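Local structure of beta-N-acetylhexosaminidase (Arthrobacter aurescens, 3RCN) at residues A[30-35]-A[40-45]; A[76-81]-A[98-103]; A[409-414]-A[530-535]. The protein probably hydrolyses terminal non-reducing N-acetyl-D-hexosamine residues from N-acetyl-beta-D-hexosaminides, as a member of glycoside hydrolase family 20. All coordinates share one frame; numbering follows the deposited sequence.

Interaction 1. Residues A[30-35]-A[40-45]; sequences TSVGAD and GPRRWL. With SO4 (sulfate ion), chain I.
An arginine of the helix reaches back to a main-chain carbonyl of the strand just before it: R42 NE donates to V32 O at 3.2 Å, with an N-H...O angle of 145°. The two segments are the first strand and the helix of a beta-alpha-beta unit, strand 32-34, helix 39-53 and strand 67-71, in the N-terminal family 20 domain. The chain turns back sharply between them, and the axes of the short segments run nearly antiparallel, at 163°, and come within 8.6 Å. Strand 32-34 is the outermost strand of its sheet at this end, and R42 reaches across to it. CG of R42 stands anti to the backbone N (chi1 177°), and bends at chi2 and chi3 then turn the guanidinium onto the strand. The donor comes from above the carbonyl plane of V32 rather than within it. Farther back, R42 CG packs on V32 CG1 at 3.6 Å as the two side chains slide past each other in opposite directions. A34 CB lies over one face of the guanidinium, toward its rim, and also meets R42 CB at 4.0 Å. L45, one turn on, points toward the strand and packs on I67 of strand 67-71. The CA-CB bond of R43 points away from strand 32-34, and its NH1 makes a salt bridge with D56 of the second subunit. A sulfate, probably from the crystallisation liquor, sits at the edge of the R43 guanidinium: NH1 bonds weakly to its O2 and O3, and R43 NH2 weakly to sulfate O3 at 3.3 Å.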
loop_
_atom_site.group_PDB
_atom_site.type_symbol
_atom_site.label_atom_id
_atom_site.label_comp_id
_atom_site.label_asym_id
_atom_site.label_seq_id
_atom_site.Cartn_x
_atom_site.Cartn_y
_atom_site.Cartn_z
ATOM N N THR A 30 -5.601 29.820 3.022
ATOM C CA THR A 30 -4.950 29.845 1.730
ATOM C C THR A 30 -5.843 29.242 0.647
ATOM O O THR A 30 -6.358 28.132 0.798
ATOM C CB THR A 30 -3.639 29.052 1.784
ATOM O OG1 THR A 30 -2.724 29.704 2.671
ATOM C CG2 THR A 30 -3.019 28.950 0.399
ATOM N N SER A 31 -5.990 29.968 -0.459
ATOM C CA SER A 31 -6.889 29.575 -1.540
ATOM C C SER A 31 -6.053 29.251 -2.763
ATOM O O SER A 31 -4.916 29.703 -2.863
ATOM C CB SER A 31 -7.884 30.699 -1.856
ATOM O OG SER A 31 -7.230 31.844 -2.389
ATOM N N VAL A 32 -6.589 28.439 -3.672
ATOM C CA VAL A 32 -5.840 28.019 -4.856
ATOM C C VAL A 32 -6.539 28.437 -6.142
ATOM O O VAL A 32 -7.637 27.973 -6.430
ATOM C CB VAL A 32 -5.646 26.492 -4.861
ATOM C CG1 VAL A 32 -4.647 26.104 -5.904
ATOM C CG2 VAL A 32 -5.165 26.023 -3.491
ATOM N N GLY A 33 -5.932 29.359 -6.887
ATOM C CA GLY A 33 -6.428 29.729 -8.209
ATOM C C GLY A 33 -5.755 29.025 -9.379
ATOM O O GLY A 33 -4.600 28.637 -9.285
ATOM N N ALA A 34 -6.453 28.881 -10.499
ATOM C CA ALA A 34 -5.803 28.370 -11.707
ATOM C C ALA A 34 -6.466 28.827 -13.007
ATOM O O ALA A 34 -7.681 29.014 -13.063
ATOM C CB ALA A 34 -5.694 26.844 -11.660
ATOM N N ASP A 35 -5.660 29.006 -14.047
ATOM C CA ASP A 35 -6.181 29.131 -15.413
ATOM C C ASP A 35 -6.765 27.777 -15.877
ATOM O O ASP A 35 -6.324 26.712 -15.426
ATOM C CB ASP A 35 -5.081 29.621 -16.363
ATOM C CG ASP A 35 -4.769 31.118 -16.197
ATOM O OD1 ASP A 35 -5.659 31.892 -15.768
ATOM O OD2 ASP A 35 -3.629 31.525 -16.511
ATOM N N GLY A 40 -6.638 20.859 -13.728
ATOM C CA GLY A 40 -6.245 19.499 -13.414
ATOM C C GLY A 40 -5.225 19.455 -12.289
ATOM O O GLY A 40 -5.463 18.833 -11.245
ATOM N N PRO A 41 -4.088 20.138 -12.475
ATOM C CA PRO A 41 -3.089 20.208 -11.406
ATOM C C PRO A 41 -3.607 20.886 -10.127
ATOM O O PRO A 41 -3.143 20.529 -9.035
ATOM C CB PRO A 41 -1.975 21.031 -12.037
ATOM C CG PRO A 41 -2.068 20.688 -13.491
ATOM C CD PRO A 41 -3.544 20.583 -13.767
ATOM N N ARG A 42 -4.531 21.839 -10.246
ATOM C CA ARG A 42 -5.098 22.469 -9.058
ATOM C C ARG A 42 -5.780 21.413 -8.179
ATOM O O ARG A 42 -5.628 21.411 -6.955
ATOM C CB ARG A 42 -6.088 23.573 -9.420
ATOM C CG ARG A 42 -6.757 24.221 -8.201
ATOM C CD ARG A 42 -8.226 24.479 -8.446
ATOM N NE ARG A 42 -8.513 25.887 -8.704
ATOM C CZ ARG A 42 -9.509 26.324 -9.474
ATOM N NH1 ARG A 42 -10.315 25.460 -10.081
ATOM N NH2 ARG A 42 -9.695 27.626 -9.650
ATOM N N ARG A 43 -6.528 20.514 -8.816
ATOM C CA ARG A 43 -7.204 19.434 -8.103
ATOM C C ARG A 43 -6.217 18.533 -7.365
ATOM O O ARG A 43 -6.423 18.200 -6.199
ATOM C CB ARG A 43 -8.080 18.612 -9.055
ATOM C CG ARG A 43 -9.293 19.370 -9.582
ATOM C CD ARG A 43 -10.214 18.491 -10.426
ATOM N NE ARG A 43 -9.606 18.150 -11.705
ATOM C CZ ARG A 43 -9.892 18.763 -12.847
ATOM N NH1 ARG A 43 -10.792 19.741 -12.878
ATOM N NH2 ARG A 43 -9.290 18.393 -13.958
ATOM N N TRP A 44 -5.136 18.149 -8.035
ATOM C CA TRP A 44 -4.157 17.276 -7.410
ATOM C C TRP A 44 -3.512 17.928 -6.186
ATOM O O TRP A 44 -3.366 17.292 -5.144
ATOM C CB TRP A 44 -3.073 16.837 -8.388
ATOM C CG TRP A 44 -2.052 16.035 -7.695
ATOM C CD1 TRP A 44 -2.088 14.696 -7.451
ATOM C CD2 TRP A 44 -0.857 16.524 -7.091
ATOM N NE1 TRP A 44 -0.972 14.315 -6.751
ATOM C CE2 TRP A 44 -0.205 15.423 -6.511
ATOM C CE3 TRP A 44 -0.272 17.785 -6.988
ATOM C CZ2 TRP A 44 1.004 15.547 -5.832
ATOM C CZ3 TRP A 44 0.927 17.905 -6.315
ATOM C CH2 TRP A 44 1.551 16.795 -5.745
ATOM N N LEU A 45 -3.115 19.188 -6.319
ATOM C CA LEU A 45 -2.503 19.927 -5.217
ATOM C C LEU A 45 -3.465 20.052 -4.032
ATOM O O LEU A 45 -3.110 19.766 -2.873
ATOM C CB LEU A 45 -2.093 21.315 -5.692
ATOM C CG LEU A 45 -1.255 22.126 -4.713
ATOM C CD1 LEU A 45 0.048 21.388 -4.426
ATOM C CD2 LEU A 45 -0.993 23.510 -5.286
HETATM S S SO4 I . -11.798 21.400 -15.889
HETATM O O1 SO4 I . -12.940 20.549 -15.556
HETATM O O2 SO4 I . -11.568 22.362 -14.812
HETATM O O3 SO4 I . -10.609 20.574 -16.093
HETATM O O4 SO4 I . -12.079 22.129 -17.120
#

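Interaction 2. Residues A[76-81]-A[98-103]; sequences DAEAYR and AFYGAQ
The ring of Y80 lies flat against the backbone of G101, making a CH-pi contact in which the glycine CA stands 3.6 Å from the ring centroid and 8° off its normal. Here the start of strand 80-84 meets helix 95-109, which packs on the mixed sheet of the alpha-beta N-terminal family 20 domain. The absence of a side chain at G101 lets the aromatic face come down on the helix backbone itself. Y80 holds CG between its backbone N and carbonyl carbon (chi1 71°), a rotamer that swings the ring over the helix. The same face also covers the carbonyl carbon of Y100, and Y80 CE1 lies 4.0 Å from Y100 CB. The phenol reaches one turn further on, where Y80 OH hydrogen-bonds T104 OG1. Y100 keeps CG beside its backbone N and sends its ring out toward the turn before the strand. There E78 meets the ring at its edge: OE2 is 3.6 Å from Y100 CE2, and the carboxylate and ring planes stand 71° apart. No hydrogen bond joins the pair; the carboxylate is instead held by R141, in a salt bridge at OE1, and by N170 at OE2. W483 meets the Y100 ring edge-to-face. E78 sits in a type I turn from D76 to A79, within which D76 also forms an Asx turn, its OD1 accepting from E78 N at 2.8 Å.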
loop_
_atom_site.group_PDB
_atom_site.type_symbol
_atom_site.label_atom_id
_atom_site.label_comp_id
_atom_site.label_asym_id
_atom_site.label_seq_id
_atom_site.Cartn_x
_atom_site.Cartn_y
_atom_site.Cartn_z
ATOM N N ASP A 76 7.829 25.891 -22.377
ATOM C CA ASP A 76 7.509 24.511 -22.768
ATOM C C ASP A 76 6.420 23.890 -21.879
ATOM O O ASP A 76 6.258 24.263 -20.706
ATOM C CB ASP A 76 8.757 23.619 -22.737
ATOM C CG ASP A 76 8.427 22.143 -22.989
ATOM O OD1 ASP A 76 8.427 21.346 -22.019
ATOM O OD2 ASP A 76 8.158 21.782 -24.162
ATOM N N ALA A 77 5.676 22.945 -22.447
ATOM C CA ALA A 77 4.593 22.257 -21.739
ATOM C C ALA A 77 4.984 21.615 -20.400
ATOM O O ALA A 77 4.190 21.623 -19.474
ATOM C CB ALA A 77 3.936 21.217 -22.646
ATOM N N GLU A 78 6.177 21.029 -20.309
ATOM C CA GLU A 78 6.628 20.392 -19.065
ATOM C C GLU A 78 7.447 21.346 -18.212
ATOM O O GLU A 78 7.989 20.959 -17.185
ATOM C CB GLU A 78 7.447 19.125 -19.332
ATOM C CG GLU A 78 6.634 17.887 -19.702
ATOM C CD GLU A 78 7.429 16.590 -19.540
ATOM O OE1 GLU A 78 8.586 16.539 -20.015
ATOM O OE2 GLU A 78 6.899 15.628 -18.928
ATOM N N ALA A 79 7.546 22.592 -18.650
ATOM C CA ALA A 79 8.380 23.586 -17.988
ATOM C C ALA A 79 7.545 24.517 -17.105
ATOM O O ALA A 79 6.374 24.769 -17.383
ATOM C CB ALA A 79 9.180 24.394 -19.026
ATOM N N TYR A 80 8.129 24.990 -16.013
ATOM C CA TYR A 80 7.423 25.918 -15.143
ATOM C C TYR A 80 8.358 26.957 -14.541
ATOM O O TYR A 80 9.577 26.795 -14.522
ATOM C CB TYR A 80 6.721 25.165 -14.009
ATOM C CG TYR A 80 7.712 24.619 -13.029
ATOM C CD1 TYR A 80 8.251 23.352 -13.203
ATOM C CD2 TYR A 80 8.150 25.385 -11.962
ATOM C CE1 TYR A 80 9.185 22.850 -12.336
ATOM C CE2 TYR A 80 9.092 24.888 -11.083
ATOM C CZ TYR A 80 9.597 23.614 -11.275
ATOM O OH TYR A 80 10.532 23.102 -10.416
ATOM N N ARG A 81 7.757 28.024 -14.043
ATOM C CA ARG A 81 8.462 29.025 -13.271
ATOM C C ARG A 81 7.748 29.115 -11.921
ATOM O O ARG A 81 6.516 29.075 -11.868
ATOM C CB ARG A 81 8.418 30.359 -14.011
ATOM C CG ARG A 81 9.439 31.369 -13.545
ATOM C CD ARG A 81 9.524 32.532 -14.523
ATOM N NE ARG A 81 8.217 33.151 -14.742
ATOM C CZ ARG A 81 7.550 33.111 -15.895
ATOM N NH1 ARG A 81 8.077 32.494 -16.946
ATOM N NH2 ARG A 81 6.360 33.700 -16.002
ATOM N N ALA A 98 2.665 22.731 -14.679
ATOM C CA ALA A 98 2.067 23.188 -13.434
ATOM C C ALA A 98 2.174 22.095 -12.377
ATOM O O ALA A 98 2.391 22.370 -11.204
ATOM C CB ALA A 98 0.608 23.569 -13.661
ATOM N N PHE A 99 2.024 20.850 -12.808
ATOM C CA PHE A 99 2.116 19.726 -11.903
ATOM C C PHE A 99 3.507 19.689 -11.289
ATOM O O PHE A 99 3.652 19.577 -10.076
ATOM C CB PHE A 99 1.812 18.413 -12.643
ATOM C CG PHE A 99 1.916 17.196 -11.776
ATOM C CD1 PHE A 99 0.887 16.857 -10.906
ATOM C CD2 PHE A 99 3.046 16.393 -11.816
ATOM C CE1 PHE A 99 0.980 15.729 -10.091
ATOM C CE2 PHE A 99 3.149 15.262 -11.001
ATOM C CZ PHE A 99 2.112 14.928 -10.145
ATOM N N TYR A 100 4.534 19.787 -12.130
ATOM C CA TYR A 100 5.906 19.715 -11.641
ATOM C C TYR A 100 6.230 20.897 -10.725
ATOM O O TYR A 100 6.973 20.753 -9.755
ATOM C CB TYR A 100 6.897 19.571 -12.803
ATOM C CG TYR A 100 6.697 18.273 -13.550
ATOM C CD1 TYR A 100 6.417 17.094 -12.860
ATOM C CD2 TYR A 100 6.735 18.225 -14.940
ATOM C CE1 TYR A 100 6.215 15.883 -13.528
ATOM C CE2 TYR A 100 6.519 17.013 -15.629
ATOM C CZ TYR A 100 6.256 15.855 -14.908
ATOM O OH TYR A 100 6.046 14.672 -15.561
ATOM N N GLY A 101 5.648 22.055 -11.015
ATOM C CA GLY A 101 5.815 23.206 -10.152
ATOM C C GLY A 101 5.272 22.896 -8.765
ATOM O O GLY A 101 5.929 23.164 -7.770
ATOM N N ALA A 102 4.068 22.329 -8.726
ATOM C CA ALA A 102 3.431 21.852 -7.512
ATOM C C ALA A 102 4.340 20.945 -6.695
ATOM O O ALA A 102 4.426 21.091 -5.472
ATOM C CB ALA A 102 2.127 21.123 -7.842
ATOM N N GLN A 103 5.009 20.006 -7.358
ATOM C CA GLN A 103 5.921 19.110 -6.647
ATOM C C GLN A 103 7.058 19.900 -6.031
ATOM O O GLN A 103 7.403 19.705 -4.871
ATOM C CB GLN A 103 6.472 18.021 -7.559
ATOM C CG GLN A 103 5.395 17.151 -8.160
ATOM C CD GLN A 103 4.894 16.075 -7.219
ATOM O OE1 GLN A 103 5.420 15.883 -6.125
ATOM N NE2 GLN A 103 3.870 15.357 -7.650
#

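Interaction 3. Residues A[409-414]-A[530-535]; sequences DHRQAD and GWKRDY. With SO4 (sulfate ion), chain G.
This is a surface contact, polar at its centre, between R411 in the loop that follows strand 397-400 of the catalytic barrel and the C-terminal stretch around K532 and R533. R411 NH2 donates to R533 O at 2.9 Å with an N-H...O angle of 144°, and the oxygen lies near the guanidinium plane. R411 NE bonds G423 O, so two main-chain carbonyls hold the flat group and limit its rotation. One face carries the aliphatic part of K532, whose extended chain crosses the arginine at about a right angle; K532 CB stands 3.7 Å above the plane, and CD comes within 3.4 Å of R411 NH1. With chi1 at 67°, R411 turns its CG between the backbone N and the carbonyl carbon before a bend at chi2 carries the guanidinium across to K532 and R533 O. With an alanine here, R533 O and G423 O would probably lose this shared donor group, and K532 the flat surface beneath its methylenes. A sulfate, probably from the crystallisation liquor, accepts from K532 NZ through O1 at 3.0 Å and is also bonded by G415 N. The R533 side chain forms salt bridges with E538 and E403 and comes within about 8 Å of that of E316, the predicted proton donor. Strand 531-532 pairs with strand 422-423 in a small parallel sheet, separate from the barrel strands, joining the C-terminal segment to the family 20 catalytic domain.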
loop_
_atom_site.group_PDB
_atom_site.type_symbol
_atom_site.label_atom_id
_atom_site.label_comp_id
_atom_site.label_asym_id
_atom_site.label_seq_id
_atom_site.Cartn_x
_atom_site.Cartn_y
_atom_site.Cartn_z
ATOM N N ASP A 409 17.612 -4.044 -10.307
ATOM C CA ASP A 409 17.637 -5.331 -9.630
ATOM C C ASP A 409 19.085 -5.707 -9.280
ATOM O O ASP A 409 19.322 -6.620 -8.495
ATOM C CB ASP A 409 16.945 -6.425 -10.463
ATOM C CG ASP A 409 17.511 -6.549 -11.887
ATOM O OD1 ASP A 409 17.749 -7.698 -12.328
ATOM O OD2 ASP A 409 17.695 -5.514 -12.579
ATOM N N HIS A 410 20.051 -4.975 -9.827
ATOM C CA HIS A 410 21.457 -5.294 -9.583
ATOM C C HIS A 410 21.938 -4.751 -8.253
ATOM O O HIS A 410 21.573 -3.644 -7.860
ATOM C CB HIS A 410 22.374 -4.765 -10.692
ATOM C CG HIS A 410 22.199 -5.451 -12.006
ATOM N ND1 HIS A 410 23.094 -5.305 -13.043
ATOM C CD2 HIS A 410 21.223 -6.274 -12.461
ATOM C CE1 HIS A 410 22.677 -6.006 -14.080
ATOM N NE2 HIS A 410 21.545 -6.605 -13.751
ATOM N N ARG A 411 22.806 -5.528 -7.607
ATOM C CA ARG A 411 23.352 -5.226 -6.292
ATOM C C ARG A 411 23.977 -3.837 -6.189
ATOM O O ARG A 411 24.639 -3.379 -7.112
ATOM C CB ARG A 411 24.389 -6.278 -5.928
ATOM C CG ARG A 411 25.634 -6.241 -6.780
ATOM C CD ARG A 411 26.081 -7.656 -7.048
ATOM N NE ARG A 411 27.184 -7.732 -7.999
ATOM C CZ ARG A 411 28.421 -8.084 -7.676
ATOM N NH1 ARG A 411 28.719 -8.388 -6.420
ATOM N NH2 ARG A 411 29.356 -8.139 -8.608
ATOM N N GLN A 412 23.758 -3.178 -5.049
ATOM C CA GLN A 412 24.151 -1.784 -4.849
ATOM C C GLN A 412 25.538 -1.636 -4.253
ATOM O O GLN A 412 26.036 -0.527 -4.085
ATOM C CB GLN A 412 23.119 -1.080 -3.969
ATOM C CG GLN A 412 21.727 -1.265 -4.521
ATOM C CD GLN A 412 20.669 -0.453 -3.819
ATOM O OE1 GLN A 412 20.856 0.731 -3.536
ATOM N NE2 GLN A 412 19.530 -1.086 -3.550
ATOM N N ALA A 413 26.164 -2.755 -3.922
ATOM C CA ALA A 413 27.522 -2.714 -3.402
ATOM C C ALA A 413 28.200 -4.061 -3.600
ATOM O O ALA A 413 27.533 -5.074 -3.788
ATOM C CB ALA A 413 27.509 -2.326 -1.925
ATOM N N ASP A 414 29.523 -4.082 -3.555
ATOM C CA ASP A 414 30.231 -5.350 -3.601
ATOM C C ASP A 414 30.063 -6.096 -2.281
ATOM O O ASP A 414 29.801 -5.487 -1.239
ATOM C CB ASP A 414 31.716 -5.129 -3.889
ATOM C CG ASP A 414 32.434 -4.443 -2.745
ATOM O OD1 ASP A 414 33.657 -4.654 -2.598
ATOM O OD2 ASP A 414 31.775 -3.697 -1.989
ATOM N N GLY A 530 22.893 -15.641 -4.880
ATOM C CA GLY A 530 22.734 -14.785 -6.039
ATOM C C GLY A 530 23.663 -15.233 -7.150
ATOM O O GLY A 530 24.183 -16.353 -7.128
ATOM N N TRP A 531 23.829 -14.381 -8.156
ATOM C CA TRP A 531 24.830 -14.604 -9.194
ATOM C C TRP A 531 25.597 -13.306 -9.466
ATOM O O TRP A 531 25.056 -12.377 -10.059
ATOM C CB TRP A 531 24.122 -15.079 -10.460
ATOM C CG TRP A 531 25.044 -15.664 -11.477
ATOM C CD1 TRP A 531 25.337 -15.155 -12.711
ATOM C CD2 TRP A 531 25.803 -16.869 -11.347
ATOM N NE1 TRP A 531 26.228 -15.973 -13.355
ATOM C CE2 TRP A 531 26.530 -17.032 -12.539
ATOM C CE3 TRP A 531 25.936 -17.828 -10.338
ATOM C CZ2 TRP A 531 27.379 -18.115 -12.752
ATOM C CZ3 TRP A 531 26.779 -18.902 -10.553
ATOM C CH2 TRP A 531 27.487 -19.037 -11.752
ATOM N N LYS A 532 26.880 -13.275 -9.127
ATOM C CA LYS A 532 27.633 -12.026 -9.165
ATOM C C LYS A 532 28.350 -11.816 -10.485
ATOM O O LYS A 532 29.203 -12.613 -10.866
ATOM C CB LYS A 532 28.661 -11.976 -8.037
ATOM C CG LYS A 532 28.098 -11.877 -6.645
ATOM C CD LYS A 532 29.226 -11.658 -5.651
ATOM C CE LYS A 532 28.703 -11.722 -4.211
ATOM N NZ LYS A 532 29.778 -11.529 -3.192
ATOM N N ARG A 533 28.044 -10.710 -11.152
ATOM C CA ARG A 533 28.666 -10.415 -12.435
ATOM C C ARG A 533 29.658 -9.258 -12.346
ATOM O O ARG A 533 29.527 -8.373 -11.494
ATOM C CB ARG A 533 27.602 -10.139 -13.500
ATOM C CG ARG A 533 26.755 -11.357 -13.801
ATOM C CD ARG A 533 25.641 -11.021 -14.748
ATOM N NE ARG A 533 26.155 -10.548 -16.025
ATOM C CZ ARG A 533 25.386 -10.162 -17.035
ATOM N NH1 ARG A 533 25.933 -9.750 -18.172
ATOM N NH2 ARG A 533 24.066 -10.192 -16.909
ATOM N N ASP A 534 30.672 -9.315 -13.210
ATOM C CA ASP A 534 31.698 -8.279 -13.328
ATOM C C ASP A 534 31.822 -7.810 -14.776
ATOM O O ASP A 534 32.204 -8.578 -15.661
ATOM C CB ASP A 534 33.048 -8.802 -12.825
ATOM C CG ASP A 534 34.186 -7.832 -13.089
ATOM O OD1 ASP A 534 33.924 -6.616 -13.223
ATOM O OD2 ASP A 534 35.348 -8.288 -13.162
ATOM N N TYR A 535 31.511 -6.541 -15.013
ATOM C CA TYR A 535 31.402 -6.029 -16.377
ATOM C C TYR A 535 32.692 -6.140 -17.174
ATOM O O TYR A 535 32.662 -6.410 -18.374
ATOM C CB TYR A 535 30.921 -4.577 -16.390
ATOM C CG TYR A 535 30.660 -4.050 -17.782
ATOM C CD1 TYR A 535 31.408 -3.002 -18.304
ATOM C CD2 TYR A 535 29.678 -4.619 -18.587
ATOM C CE1 TYR A 535 31.178 -2.523 -19.590
ATOM C CE2 TYR A 535 29.439 -4.153 -19.869
ATOM C CZ TYR A 535 30.192 -3.104 -20.367
ATOM O OH TYR A 535 29.951 -2.636 -21.643
HETATM S S SO4 G . 32.610 -9.150 -5.116
HETATM O O1 SO4 G . 32.212 -10.084 -4.062
HETATM O O2 SO4 G . 31.899 -7.881 -4.987
HETATM O O3 SO4 G . 34.045 -8.903 -5.009
HETATM O O4 SO4 G . 32.303 -9.727 -6.424
#

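Overall arrangement
From the N terminus the three contacts follow in series, none nested in or crossing another. Interaction 1 closes the short loop between strand 32-34 and helix 39-53; interaction 2 then closes a longer one through strands 80-84 and 88-92 to helix 95-109. Both belong to the N-terminal family 20 domain, reach the same mixed sheet and touch through their helices, where W44 packs on F99, A102 and Q103, and P41 on A98. Interaction 3 closes the longest loop, bringing the C-terminal end of the chain back to the catalytic barrel. It lies across the chain's centre from the others, about 45 Å from interaction 1 and 37 Å from interaction 2, centre to centre.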